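Thiosulfate sulfurtransferase (Pseudomonas aeruginosa, PDB 1YT8) probably transfers sulfane sulfur from thiosulfate to cyanide, the sulfurtransferase reaction of rhodaneses, in a chain built from repeated rhodanese-like domains. Local coordinates at residues 194-199 with 217-222. Residues are numbered along the deposited sequence; the frame is centred on the assembly and turned at random.
With SO3 (sulfite ion), chain B.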
ATOM      1  N   ALA A 194     -11.058   3.762   9.757  1.00 12.60           N
ATOM      2  CA  ALA A 194     -10.763   5.121  10.191  1.00 14.52           C
ATOM      3  C   ALA A 194     -11.683   6.125   9.515  1.00 15.45           C
ATOM      4  O   ALA A 194     -12.143   7.088  10.132  1.00 13.51           O
ATOM      5  CB  ALA A 194      -9.308   5.456   9.894  1.00 14.17           C
ATOM      6  N   GLY A 195     -11.941   5.890   8.235  1.00 15.12           N
ATOM      7  CA  GLY A 195     -12.810   6.768   7.483  1.00 13.18           C
ATOM      8  C   GLY A 195     -14.070   6.039   7.071  1.00 13.37           C
ATOM      9  O   GLY A 195     -14.936   5.756   7.906  1.00 13.64           O
ATOM     10  N   ARG A 196     -14.157   5.704   5.786  1.00 12.68           N
ATOM     11  CA  ARG A 196     -15.330   5.032   5.239  1.00 14.55           C
ATOM     12  C   ARG A 196     -15.050   3.781   4.406  1.00 12.04           C
ATOM     13  O   ARG A 196     -15.740   2.773   4.539  1.00 13.21           O
ATOM     14  CB  ARG A 196     -16.103   6.005   4.340  1.00 15.13           C
ATOM     15  CG  ARG A 196     -16.633   7.253   5.021  1.00 15.43           C
ATOM     16  CD  ARG A 196     -17.000   8.311   3.986  1.00 16.10           C
ATOM     17  NE  ARG A 196     -17.879   7.790   2.945  1.00 14.92           N
ATOM     18  CZ  ARG A 196     -19.158   7.476   3.124  1.00 16.98           C
ATOM     19  NH1 ARG A 196     -19.724   7.631   4.314  1.00 15.69           N
ATOM     20  NH2 ARG A 196     -19.872   7.009   2.105  1.00 14.07           N
ATOM     21  N   THR A 197     -14.033   3.849   3.555  1.00 12.70           N
ATOM     22  CA  THR A 197     -13.744   2.762   2.623  1.00 11.20           C
ATOM     23  C   THR A 197     -13.810   1.322   3.096  1.00 11.42           C
ATOM     24  O   THR A 197     -14.661   0.565   2.634  1.00 11.66           O
ATOM     25  CB  THR A 197     -12.394   2.972   1.929  1.00 13.58           C
ATOM     26  OG1 THR A 197     -12.303   4.329   1.480  1.00 10.13           O
ATOM     27  CG2 THR A 197     -12.280   2.042   0.718  1.00 11.77           C
ATOM     28  N   ARG A 198     -12.913   0.927   3.991  1.00  9.97           N
ATOM     29  CA  ARG A 198     -12.920  -0.452   4.459  1.00 11.59           C
ATOM     30  C   ARG A 198     -14.189  -0.841   5.219  1.00 10.43           C
ATOM     31  O   ARG A 198     -14.545  -2.019   5.259  1.00 12.44           O
ATOM     32  CB  ARG A 198     -11.656  -0.728   5.284  1.00 11.19           C
ATOM     33  CG  ARG A 198     -10.416  -0.901   4.393  1.00  9.05           C
ATOM     34  CD  ARG A 198      -9.099  -0.859   5.169  1.00 13.75           C
ATOM     35  NE  ARG A 198      -8.845   0.464   5.731  1.00 12.62           N
ATOM     36  CZ  ARG A 198      -7.739   0.805   6.389  1.00 14.96           C
ATOM     37  NH1 ARG A 198      -6.764  -0.077   6.575  1.00 11.40           N
ATOM     38  NH2 ARG A 198      -7.616   2.029   6.876  1.00 12.74           N
ATOM     39  N   SER A 199     -14.887   0.133   5.801  1.00 11.10           N
ATOM     40  CA  SER A 199     -16.122  -0.181   6.519  1.00 11.75           C
ATOM     41  C   SER A 199     -17.236  -0.501   5.525  1.00 10.30           C
ATOM     42  O   SER A 199     -18.079  -1.362   5.785  1.00 12.50           O
ATOM     43  CB  SER A 199     -16.551   0.975   7.440  1.00  9.30           C
ATOM     44  OG  SER A 199     -17.079   2.077   6.715  1.00 12.86           O
ATOM     45  N   ALA A 217     -22.337  -0.279   8.568  1.00 12.23           N
ATOM     46  CA  ALA A 217     -21.023   0.314   8.733  1.00 12.70           C
ATOM     47  C   ALA A 217     -21.128   1.466   9.727  1.00 14.51           C
ATOM     48  O   ALA A 217     -22.169   2.124   9.808  1.00 13.33           O
ATOM     49  CB  ALA A 217     -20.518   0.838   7.394  1.00 12.76           C
ATOM     50  N   LEU A 218     -20.077   1.682  10.514  1.00 13.64           N
ATOM     51  CA  LEU A 218     -20.073   2.827  11.413  1.00 13.53           C
ATOM     52  C   LEU A 218     -19.748   3.956  10.443  1.00 13.76           C
ATOM     53  O   LEU A 218     -18.647   4.008   9.885  1.00 13.73           O
ATOM     54  CB  LEU A 218     -18.966   2.720  12.461  1.00 14.28           C
ATOM     55  CG  LEU A 218     -18.666   4.031  13.204  1.00 15.60           C
ATOM     56  CD1 LEU A 218     -19.926   4.537  13.904  1.00 16.09           C
ATOM     57  CD2 LEU A 218     -17.546   3.808  14.216  1.00 16.23           C
ATOM     58  N   ARG A 219     -20.707   4.850  10.227  1.00 13.50           N
ATOM     59  CA  ARG A 219     -20.526   5.949   9.284  1.00 13.83           C
ATOM     60  C   ARG A 219     -19.380   6.896   9.620  1.00 12.62           C
ATOM     61  O   ARG A 219     -19.397   7.580  10.636  1.00 13.72           O
ATOM     62  CB  ARG A 219     -21.826   6.743   9.153  1.00 14.18           C
ATOM     63  CG  ARG A 219     -21.836   7.740   8.008  1.00 16.51           C
ATOM     64  CD  ARG A 219     -23.180   8.450   7.964  1.00 19.37           C
ATOM     65  NE  ARG A 219     -24.274   7.482   7.963  1.00 19.84           N
ATOM     66  CZ  ARG A 219     -25.423   7.648   8.612  1.00 21.24           C
ATOM     67  NH1 ARG A 219     -25.636   8.748   9.322  1.00 21.01           N
ATOM     68  NH2 ARG A 219     -26.358   6.709   8.554  1.00 22.03           N
ATOM     69  N   ASN A 220     -18.385   6.918   8.739  1.00 13.14           N
ATOM     70  CA  ASN A 220     -17.203   7.763   8.868  1.00 14.82           C
ATOM     71  C   ASN A 220     -16.171   7.344   9.927  1.00 13.15           C
ATOM     72  O   ASN A 220     -15.272   8.111  10.262  1.00 14.32           O
ATOM     73  CB  ASN A 220     -17.628   9.226   9.059  1.00 13.37           C
ATOM     74  CG  ASN A 220     -18.538   9.710   7.936  1.00 16.45           C
ATOM     75  OD1 ASN A 220     -18.488   9.190   6.816  1.00 13.85           O
ATOM     76  ND2 ASN A 220     -19.364  10.710   8.226  1.00 13.64           N
ATOM     77  N   GLY A 221     -16.311   6.125  10.443  1.00 13.22           N
ATOM     78  CA  GLY A 221     -15.356   5.562  11.396  1.00 12.11           C
ATOM     79  C   GLY A 221     -14.829   6.338  12.592  1.00 13.59           C
ATOM     80  O   GLY A 221     -15.562   7.082  13.238  1.00 13.70           O
ATOM     81  N   THR A 222     -13.550   6.131  12.907  1.00 13.52           N
ATOM     82  CA  THR A 222     -12.929   6.803  14.045  1.00 13.54           C
ATOM     83  C   THR A 222     -12.914   8.316  13.853  1.00 13.85           C
ATOM     84  O   THR A 222     -12.971   9.069  14.825  1.00 13.60           O
ATOM     85  CB  THR A 222     -11.487   6.271  14.313  1.00 11.74           C
ATOM     86  OG1 THR A 222     -10.654   6.489  13.171  1.00 12.76           O
ATOM     87  CG2 THR A 222     -11.523   4.786  14.618  1.00 11.33           C
TER
HETATM   88  S   SO3 B 540     -11.163   3.520   6.102  1.00 26.35           S
HETATM   89  O1  SO3 B 540     -10.134   3.523   7.168  1.00 22.06           O
HETATM   90  O2  SO3 B 540     -11.273   4.850   5.467  1.00 28.52           O
HETATM   91  O3  SO3 B 540     -10.917   2.462   5.086  1.00 20.72           O
HETATM   92  O   HOH W   1     -16.019   3.355   9.441  1.00 14.65           O
HETATM   93  O   HOH W   2     -18.386   4.828   6.742  1.00 13.99           O
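Arg196 runs alongside Asn220 in the same direction, its guanidinium turned 60° from the plane of the amide. Outward from CB, the arginine's CG sits beside the backbone N and touches Asn220 OD1 at 3.2 Å; CD passes the same oxygen. A bend at chi3 (52°) then swings the guanidinium back, and NH1 donates to Asn220 OD1 at 3.2 Å, a nearly straight bond (163° at the hydrogen). The oxygen lies at the guanidinium edge, close to its plane. NE and NH2 turn to Glu121 and Glu124 in salt bridges, which should fix the rotation of the group, and Leu508 of helix 501-512 packs against both Arg196 and Asn220.

The loop that joins strand 188-192 to helix 197-208, in a beta-alpha-beta unit, corresponds to the active-site loop of rhodaneses and curls round a sulfite ion. On the far side of the loop from Asn220, Arg198 grips the ion, its backbone N and NE both bonding to O3, the first at 2.7 Å, while NH2 reaches O1. Ala194 N adds a bond to O1 at 2.8 Å, and Gly195 N a longer one. The positive end of the helix, which begins just after Arg196, probably adds to the pull on the anion.

Two waters sit between the segments and bridge them. One donates to Leu218 O at 2.7 Å and to Gly195 O; the other links Ser199 OG with Asn220 N. Ser199 OG, also bonded to Arg196 O at 2.6 Å, rests against Ala217 CB, 3.7 Å away.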